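PDB 4ZTK: cell division protein FtsI/penicillin binding protein 2 from Legionella pneumophila subsp. pneumophila ATCC 43290, which probably cross-links peptidoglycan peptides as a D,D-transpeptidase during cell division, through a transpeptidase domain of the penicillin-binding protein and beta-lactamase clan. Local coordinates for residues Glu29-Thr34 with Arg304-Asp309; Val45-Asp50 with Val187-Leu192; Gly79-Pro84 with Leu262-Val267. All blocks are in the same frame, centred on the assembly; numbering follows the deposited sequence.

Contact 1 of 3, residues Glu29-Thr34 with Arg304-Asp309; sequences EKQITT and RNVAMD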
loop_
_atom_site.group_PDB
_atom_site.type_symbol
_atom_site.label_atom_id
_atom_site.label_comp_id
_atom_site.label_asym_id
_atom_site.label_seq_id
_atom_site.Cartn_x
_atom_site.Cartn_y
_atom_site.Cartn_z
ATOM N N GLU A 29 -15.011 1.135 10.666
ATOM C CA GLU A 29 -16.125 2.063 10.508
ATOM C C GLU A 29 -15.975 3.305 11.381
ATOM O O GLU A 29 -16.178 4.410 10.904
ATOM C CB GLU A 29 -17.460 1.367 10.783
ATOM C CG GLU A 29 -18.000 0.598 9.590
ATOM C CD GLU A 29 -19.202 -0.257 9.941
ATOM O OE1 GLU A 29 -19.438 -0.479 11.147
ATOM O OE2 GLU A 29 -19.910 -0.705 9.014
ATOM N N LYS A 30 -15.608 3.124 12.647
ATOM C CA LYS A 30 -15.370 4.257 13.543
ATOM C C LYS A 30 -14.163 5.085 13.109
ATOM O O LYS A 30 -14.183 6.315 13.181
ATOM C CB LYS A 30 -15.138 3.784 14.980
ATOM C CG LYS A 30 -16.292 3.026 15.584
ATOM C CD LYS A 30 -16.031 2.674 17.041
ATOM C CE LYS A 30 -14.854 1.722 17.186
ATOM N NZ LYS A 30 -14.634 1.339 18.610
ATOM N N GLN A 31 -13.105 4.406 12.682
ATOM C CA GLN A 31 -11.841 5.078 12.398
ATOM C C GLN A 31 -11.850 5.895 11.108
ATOM O O GLN A 31 -11.370 7.028 11.093
ATOM C CB GLN A 31 -10.680 4.078 12.383
ATOM C CG GLN A 31 -10.393 3.415 13.727
ATOM C CD GLN A 31 -9.847 4.382 14.767
ATOM O OE1 GLN A 31 -9.507 5.527 14.458
ATOM N NE2 GLN A 31 -9.759 3.920 16.010
ATOM N N ILE A 32 -12.380 5.332 10.024
ATOM C CA ILE A 32 -12.340 6.038 8.737
ATOM C C ILE A 32 -13.299 7.226 8.716
ATOM O O ILE A 32 -13.010 8.268 8.129
ATOM C CB ILE A 32 -12.608 5.109 7.521
ATOM C CG1 ILE A 32 -12.203 5.808 6.223
ATOM C CG2 ILE A 32 -14.073 4.667 7.448
ATOM C CD1 ILE A 32 -10.743 6.233 6.184
ATOM N N THR A 33 -14.441 7.069 9.372
ATOM C CA THR A 33 -15.441 8.118 9.386
ATOM C C THR A 33 -14.894 9.308 10.189
ATOM O O THR A 33 -15.091 10.469 9.820
ATOM C CB THR A 33 -16.768 7.578 9.959
ATOM O OG1 THR A 33 -17.820 8.526 9.753
ATOM C CG2 THR A 33 -16.612 7.290 11.427
ATOM N N THR A 34 -14.159 9.005 11.257
ATOM C CA THR A 34 -13.562 10.023 12.107
ATOM C C THR A 34 -12.425 10.716 11.364
ATOM O O THR A 34 -12.298 11.941 11.401
ATOM C CB THR A 34 -13.002 9.398 13.399
ATOM O OG1 THR A 34 -14.065 8.769 14.128
ATOM C CG2 THR A 34 -12.337 10.459 14.272
ATOM N N ARG A 304 -2.276 3.092 12.318
ATOM C CA ARG A 304 -1.861 2.840 13.695
ATOM C C ARG A 304 -3.049 2.631 14.636
ATOM O O ARG A 304 -3.061 1.692 15.435
ATOM C CB ARG A 304 -0.999 3.991 14.210
ATOM C CG ARG A 304 -0.537 3.821 15.657
ATOM C CD ARG A 304 0.059 5.107 16.208
ATOM N NE ARG A 304 0.639 4.918 17.534
ATOM C CZ ARG A 304 0.756 5.878 18.446
ATOM N NH1 ARG A 304 0.323 7.106 18.187
ATOM N NH2 ARG A 304 1.304 5.611 19.624
ATOM N N ASN A 305 -4.043 3.507 14.540
ATOM C CA ASN A 305 -5.204 3.423 15.425
ATOM C C ASN A 305 -6.011 2.150 15.200
ATOM O O ASN A 305 -6.463 1.524 16.151
ATOM C CB ASN A 305 -6.098 4.660 15.287
ATOM C CG ASN A 305 -5.406 5.932 15.745
ATOM O OD1 ASN A 305 -4.505 5.895 16.583
ATOM N ND2 ASN A 305 -5.827 7.066 15.194
ATOM N N VAL A 306 -6.194 1.773 13.938
ATOM C CA VAL A 306 -6.917 0.545 13.627
ATOM C C VAL A 306 -6.136 -0.663 14.133
ATOM O O VAL A 306 -6.699 -1.563 14.758
ATOM C CB VAL A 306 -7.175 0.404 12.115
ATOM C CG1 VAL A 306 -7.734 -0.973 11.795
ATOM C CG2 VAL A 306 -8.123 1.493 11.641
ATOM N N ALA A 307 -4.833 -0.662 13.869
ATOM C CA ALA A 307 -3.942 -1.732 14.304
ATOM C C ALA A 307 -3.962 -1.926 15.815
ATOM O O ALA A 307 -4.002 -3.053 16.300
ATOM C CB ALA A 307 -2.522 -1.468 13.824
HETATM N N MSE A 308 -3.933 -0.831 16.563
HETATM C CA MSE A 308 -3.977 -0.936 18.018
HETATM C C MSE A 308 -5.317 -1.475 18.505
HETATM O O MSE A 308 -5.367 -2.265 19.445
HETATM C CB MSE A 308 -3.635 0.398 18.681
HETATM C CG MSE A 308 -2.142 0.688 18.664
HETATM SE SE MSE A 308 -1.670 2.452 19.312
HETATM C CE MSE A 308 -2.348 2.295 21.140
ATOM N N ASP A 309 -6.398 -1.064 17.848
ATOM C CA ASP A 309 -7.729 -1.589 18.151
ATOM C C ASP A 309 -7.823 -3.081 17.847
ATOM O O ASP A 309 -8.365 -3.849 18.638
ATOM C CB ASP A 309 -8.798 -0.848 17.343
ATOM C CG ASP A 309 -9.208 0.464 17.975
ATOM O OD1 ASP A 309 -8.476 0.954 18.860
ATOM O OD2 ASP A 309 -10.263 1.008 17.580
HETATM O O HOH W 1 -8.405 7.458 12.937
#
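Gln-31 carries nearly all of this helix-to-helix contact, meeting Asn-305, Val-306 and Asp-309 along one side of helix 295-310. Its CG stands beside the backbone N, and the chain then bends at chi2 (-68°), which lays the aliphatic part over Val-306 and turns the amide across the facing helix. Gln-31 CG lies 3.6 Å from Val-306 CG2, and this methyl, lying alongside the CB-CG part of the glutamine, also reaches Gln-31 CB. The Gln-31 and Asn-305 side chains cross at about a right angle, with Gln-31 OE1 3.6 Å from Asn-305 CB. The short segments run nearly antiparallel, at 165°, with their axes 10.0 Å apart. Such pairing of the N- and C-terminal helices against one face of the central antiparallel sheet is a hallmark of the penicillin-binding protein and beta-lactamase fold, and here Val-306 continues inward onto Ile-46 and Ile-48 of strand 43-49. The two ends of the Gln-31 amide find different partners. Gln-31 NE2 gives a weak hydrogen bond to Asp-309 OD2 (3.3 Å, 155° at the hydrogen). Gln-31 OE1 accepts from a water at 2.7 Å, which in turn accepts a weak hydrogen bond from Asn-305 ND2. Lys-30 NZ stays 4.5 Å from Asp-309 OD2, too far for a salt bridge, although a positive charge there would probably stabilise the ionised carboxylate.

Contact 2 of 3, residues Val45-Asp50 with Val187-Leu192; sequences VIAIAD and VTIESL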
loop_
_atom_site.group_PDB
_atom_site.type_symbol
_atom_site.label_atom_id
_atom_site.label_comp_id
_atom_site.label_asym_id
_atom_site.label_seq_id
_atom_site.Cartn_x
_atom_site.Cartn_y
_atom_site.Cartn_z
ATOM N N VAL A 45 -11.110 5.443 2.801
ATOM C CA VAL A 45 -11.441 4.030 2.875
ATOM C C VAL A 45 -10.388 3.290 3.687
ATOM O O VAL A 45 -9.205 3.626 3.632
ATOM C CB VAL A 45 -11.555 3.407 1.460
ATOM C CG1 VAL A 45 -10.298 3.696 0.640
ATOM C CG2 VAL A 45 -11.819 1.898 1.535
ATOM N N ILE A 46 -10.829 2.308 4.469
ATOM C CA ILE A 46 -9.924 1.383 5.133
ATOM C C ILE A 46 -10.331 -0.048 4.816
ATOM O O ILE A 46 -11.512 -0.399 4.876
ATOM C CB ILE A 46 -9.937 1.558 6.660
ATOM C CG1 ILE A 46 -9.525 2.978 7.045
ATOM C CG2 ILE A 46 -9.006 0.550 7.314
ATOM C CD1 ILE A 46 -9.671 3.256 8.523
ATOM N N ALA A 47 -9.352 -0.878 4.484
ATOM C CA ALA A 47 -9.611 -2.290 4.259
ATOM C C ALA A 47 -8.652 -3.138 5.080
ATOM O O ALA A 47 -7.495 -2.761 5.284
ATOM C CB ALA A 47 -9.506 -2.629 2.776
ATOM N N ILE A 48 -9.154 -4.265 5.572
ATOM C CA ILE A 48 -8.339 -5.237 6.289
ATOM C C ILE A 48 -8.442 -6.568 5.562
ATOM O O ILE A 48 -9.506 -6.927 5.081
ATOM C CB ILE A 48 -8.829 -5.455 7.732
ATOM C CG1 ILE A 48 -9.198 -4.127 8.401
ATOM C CG2 ILE A 48 -7.788 -6.225 8.541
ATOM C CD1 ILE A 48 -8.053 -3.224 8.643
ATOM N N ALA A 49 -7.331 -7.288 5.469
ATOM C CA ALA A 49 -7.329 -8.593 4.828
ATOM C C ALA A 49 -6.589 -9.603 5.691
ATOM O O ALA A 49 -5.718 -9.245 6.485
ATOM C CB ALA A 49 -6.690 -8.519 3.435
ATOM N N ASP A 50 -6.944 -10.871 5.523
ATOM C CA ASP A 50 -6.312 -11.961 6.254
ATOM C C ASP A 50 -5.051 -12.428 5.522
ATOM O O ASP A 50 -5.114 -12.817 4.358
ATOM C CB ASP A 50 -7.311 -13.113 6.433
ATOM C CG ASP A 50 -6.641 -14.415 6.802
ATOM O OD1 ASP A 50 -6.257 -14.579 7.978
ATOM O OD2 ASP A 50 -6.503 -15.279 5.912
ATOM N N VAL A 187 -4.882 0.016 -9.955
ATOM C CA VAL A 187 -5.216 -0.886 -8.859
ATOM C C VAL A 187 -6.579 -0.537 -8.269
ATOM O O VAL A 187 -7.134 0.527 -8.537
ATOM C CB VAL A 187 -4.146 -0.876 -7.726
ATOM C CG1 VAL A 187 -2.776 -1.263 -8.264
ATOM C CG2 VAL A 187 -4.089 0.483 -7.023
ATOM N N THR A 188 -7.125 -1.456 -7.486
ATOM C CA THR A 188 -8.273 -1.163 -6.645
ATOM C C THR A 188 -7.832 -1.403 -5.213
ATOM O O THR A 188 -6.732 -1.908 -4.979
ATOM C CB THR A 188 -9.473 -2.078 -6.960
ATOM O OG1 THR A 188 -9.102 -3.444 -6.741
ATOM C CG2 THR A 188 -9.932 -1.900 -8.404
ATOM N N ILE A 189 -8.670 -1.029 -4.255
ATOM C CA ILE A 189 -8.371 -1.291 -2.851
ATOM C C ILE A 189 -8.158 -2.790 -2.662
ATOM O O ILE A 189 -7.188 -3.216 -2.040
ATOM C CB ILE A 189 -9.512 -0.811 -1.928
ATOM C CG1 ILE A 189 -9.643 0.710 -1.992
ATOM C CG2 ILE A 189 -9.261 -1.252 -0.502
ATOM C CD1 ILE A 189 -8.385 1.437 -1.565
ATOM N N GLU A 190 -9.059 -3.580 -3.240
ATOM C CA GLU A 190 -8.992 -5.038 -3.152
ATOM C C GLU A 190 -7.717 -5.640 -3.753
ATOM O O GLU A 190 -7.094 -6.511 -3.148
ATOM C CB GLU A 190 -10.222 -5.671 -3.811
ATOM C CG GLU A 190 -10.286 -7.188 -3.668
ATOM C CD GLU A 190 -11.589 -7.781 -4.190
ATOM O OE1 GLU A 190 -12.065 -8.781 -3.609
ATOM O OE2 GLU A 190 -12.135 -7.251 -5.180
ATOM N N SER A 191 -7.330 -5.195 -4.942
ATOM C CA SER A 191 -6.171 -5.795 -5.595
ATOM C C SER A 191 -4.890 -5.380 -4.884
ATOM O O SER A 191 -3.971 -6.182 -4.724
ATOM C CB SER A 191 -6.115 -5.435 -7.084
ATOM O OG SER A 191 -5.656 -4.107 -7.283
ATOM N N LEU A 192 -4.839 -4.130 -4.433
ATOM C CA LEU A 192 -3.640 -3.618 -3.777
ATOM C C LEU A 192 -3.379 -4.300 -2.432
ATOM O O LEU A 192 -2.249 -4.695 -2.136
ATOM C CB LEU A 192 -3.705 -2.096 -3.614
ATOM C CG LEU A 192 -2.437 -1.438 -3.054
ATOM C CD1 LEU A 192 -1.199 -1.785 -3.900
ATOM C CD2 LEU A 192 -2.605 0.078 -2.937
#
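Thr-188 N donates to Ser-191 OG at 3.0 Å, nearly straight at 170°, and Ser-191 N donates in turn to Thr-188 OG1 at 3.1 Å. This reciprocal pair is a capping box: Thr-188 occupies the N-cap, and the two side chains satisfy backbone groups at the start of helix 189-200. Ile-189, the first residue after the cap, points toward strand 43-49, and it supplies the whole helical side of an apolar contact. Its two branches divide the work. Ile-189 CG2, anti to the backbone N, rests on Ala-47 CB at 3.6 Å, whereas CG1 lies beside that N (chi1 -65°) and carries Ile-189 CD1 to within 3.7 Å of Val-45 CG1. On the strand, the rotation of Val-45 (chi1 53°) sets its CG1 between backbone N and carbonyl carbon and directs that methyl at the end of the isoleucine. Phe-59 and Val-279, from the strands flanking 43-49, also touch Ile-189, so the isoleucine is buried among three strands. The side chain of Ile-46 points to the other face, against helix 22-38. A central antiparallel sheet covered by helices on both faces is the architecture of the penicillin-binding transpeptidase domain.

Contact 3 of 3, residues Gly79-Pro84 with Leu262-Val267; sequences GSTIKP and LFAGYV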
loop_
_atom_site.group_PDB
_atom_site.type_symbol
_atom_site.label_atom_id
_atom_site.label_comp_id
_atom_site.label_asym_id
_atom_site.label_seq_id
_atom_site.Cartn_x
_atom_site.Cartn_y
_atom_site.Cartn_z
ATOM N N GLY A 79 0.893 4.616 -6.535
ATOM C CA GLY A 79 2.013 5.482 -6.217
ATOM C C GLY A 79 3.146 4.691 -5.596
ATOM O O GLY A 79 3.404 3.549 -5.992
ATOM N N SER A 80 3.798 5.275 -4.595
ATOM C CA SER A 80 4.976 4.655 -3.987
ATOM C C SER A 80 4.717 3.358 -3.196
ATOM O O SER A 80 5.669 2.702 -2.771
ATOM C CB SER A 80 5.738 5.669 -3.124
ATOM O OG SER A 80 6.204 6.754 -3.910
ATOM N N THR A 81 3.455 2.974 -3.004
ATOM C CA THR A 81 3.182 1.673 -2.388
ATOM C C THR A 81 3.574 0.518 -3.323
ATOM O O THR A 81 3.599 -0.635 -2.901
ATOM C CB THR A 81 1.706 1.510 -1.916
ATOM O OG1 THR A 81 0.819 1.571 -3.044
ATOM C CG2 THR A 81 1.340 2.595 -0.907
ATOM N N ILE A 82 3.901 0.835 -4.577
ATOM C CA ILE A 82 4.437 -0.168 -5.506
ATOM C C ILE A 82 5.903 -0.490 -5.207
ATOM O O ILE A 82 6.386 -1.567 -5.544
ATOM C CB ILE A 82 4.332 0.286 -6.985
ATOM C CG1 ILE A 82 4.517 -0.897 -7.937
ATOM C CG2 ILE A 82 5.388 1.343 -7.323
ATOM C CD1 ILE A 82 3.506 -1.962 -7.774
ATOM N N LYS A 83 6.606 0.454 -4.582
ATOM C CA LYS A 83 8.059 0.363 -4.411
ATOM C C LYS A 83 8.584 -0.938 -3.783
ATOM O O LYS A 83 9.587 -1.473 -4.254
ATOM C CB LYS A 83 8.608 1.597 -3.669
ATOM C CG LYS A 83 8.684 2.862 -4.534
ATOM C CD LYS A 83 9.153 4.070 -3.724
ATOM C CE LYS A 83 9.588 5.226 -4.629
ATOM N NZ LYS A 83 8.490 5.723 -5.505
ATOM N N PRO A 84 7.924 -1.446 -2.718
ATOM C CA PRO A 84 8.381 -2.725 -2.153
ATOM C C PRO A 84 8.404 -3.870 -3.163
ATOM O O PRO A 84 9.273 -4.739 -3.072
ATOM C CB PRO A 84 7.337 -3.021 -1.070
ATOM C CG PRO A 84 6.882 -1.679 -0.628
ATOM C CD PRO A 84 6.868 -0.835 -1.885
ATOM N N LEU A 262 -1.898 7.486 1.045
ATOM C CA LEU A 262 -2.005 6.040 1.193
ATOM C C LEU A 262 -1.049 5.486 2.228
ATOM O O LEU A 262 0.056 5.995 2.394
ATOM C CB LEU A 262 -1.707 5.343 -0.141
ATOM C CG LEU A 262 -2.512 5.673 -1.395
ATOM C CD1 LEU A 262 -1.970 6.927 -2.066
ATOM C CD2 LEU A 262 -2.489 4.490 -2.355
ATOM N N PHE A 263 -1.471 4.421 2.906
ATOM C CA PHE A 263 -0.554 3.628 3.711
ATOM C C PHE A 263 -0.981 2.172 3.698
ATOM O O PHE A 263 -2.117 1.846 4.022
ATOM C CB PHE A 263 -0.450 4.144 5.148
ATOM C CG PHE A 263 0.690 3.535 5.924
ATOM C CD1 PHE A 263 1.992 3.955 5.714
ATOM C CD2 PHE A 263 0.459 2.543 6.862
ATOM C CE1 PHE A 263 3.047 3.398 6.428
ATOM C CE2 PHE A 263 1.506 1.984 7.585
ATOM C CZ PHE A 263 2.802 2.410 7.366
ATOM N N ALA A 264 -0.057 1.304 3.311
ATOM C CA ALA A 264 -0.327 -0.118 3.203
ATOM C C ALA A 264 0.672 -0.862 4.064
ATOM O O ALA A 264 1.854 -0.544 4.059
ATOM C CB ALA A 264 -0.207 -0.566 1.757
ATOM N N GLY A 265 0.202 -1.854 4.807
ATOM C CA GLY A 265 1.095 -2.603 5.664
ATOM C C GLY A 265 0.465 -3.810 6.326
ATOM O O GLY A 265 -0.645 -4.216 5.988
ATOM N N TYR A 266 1.187 -4.390 7.278
ATOM C CA TYR A 266 0.708 -5.568 7.976
ATOM C C TYR A 266 1.346 -5.668 9.358
ATOM O O TYR A 266 2.409 -5.095 9.602
ATOM C CB TYR A 266 0.951 -6.832 7.144
ATOM C CG TYR A 266 2.388 -7.022 6.702
ATOM C CD1 TYR A 266 3.318 -7.615 7.544
ATOM C CD2 TYR A 266 2.809 -6.619 5.443
ATOM C CE1 TYR A 266 4.630 -7.799 7.149
ATOM C CE2 TYR A 266 4.121 -6.804 5.032
ATOM C CZ TYR A 266 5.027 -7.392 5.894
ATOM O OH TYR A 266 6.335 -7.575 5.505
ATOM N N VAL A 267 0.689 -6.396 10.258
ATOM C CA VAL A 267 1.048 -6.365 11.672
ATOM C C VAL A 267 0.554 -7.629 12.378
ATOM O O VAL A 267 -0.517 -8.139 12.047
ATOM C CB VAL A 267 0.449 -5.096 12.351
ATOM C CG1 VAL A 267 -1.073 -5.146 12.356
ATOM C CG2 VAL A 267 0.970 -4.921 13.761
#
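Thr-81 meets Leu-262 and Ala-264 through a single methyl, CG2, and this is the enclosed part of the contact. Tyr-196 of helix 189-200 closes around the same place by touching Ala-264. The distances are not tight even so: Thr-81 CG2 lies 4.2 Å from Leu-262 CB and 4.4 Å from Ala-264 CB, the threonine and leucine side chains meeting nearly at right angles. The threonine's rotation (chi1 63°) separates its two branches: CG2 goes to the strand, while OG1 bonds back to the Pro-78 carbonyl just before the 3-10 turn. Against this apolar side stands Ser-80, partly exposed, which takes no part in the strand packing. Ser-80 OG accepts from Lys-83 NZ at 3.0 Å and has a weak hydrogen bond to a sulfonate molecule, probably from the crystallisation liquor. Lys-83 is buried behind it, and its NZ also bonds to Asn-136 OD1; the two bonds fix the position of NZ. Lys-248, on the strand next to 259-267, touches Ser-80. A serine and lysine three residues apart at a helix start, with a lysine on the neighbouring edge strand, fit the SxxK and K(T/S)G motifs of the penicillin-binding protein active site.

Depth in the fold separates the three contacts. Contact 1 is partly buried, about 17 Å from the chain centre to its own centre, and mixes aliphatic packing with amide, carboxylate and water; contacts 2 and 3 are buried, and what crosses between their segments is apolar side-chain packing. The central sheet ties them together. Ile-32 and Val-306 of contact 1 reach strand 43-49 from one face, while helix 189-200 in contact 2 covers the other. Contact 3 uses strand 259-267 of that sheet, and Leu-192 CD2 lies 3.7 Å from Thr-81 OG1, joining contacts 2 and 3. Along the sequence, both are nested inside the loop that contact 1 closes.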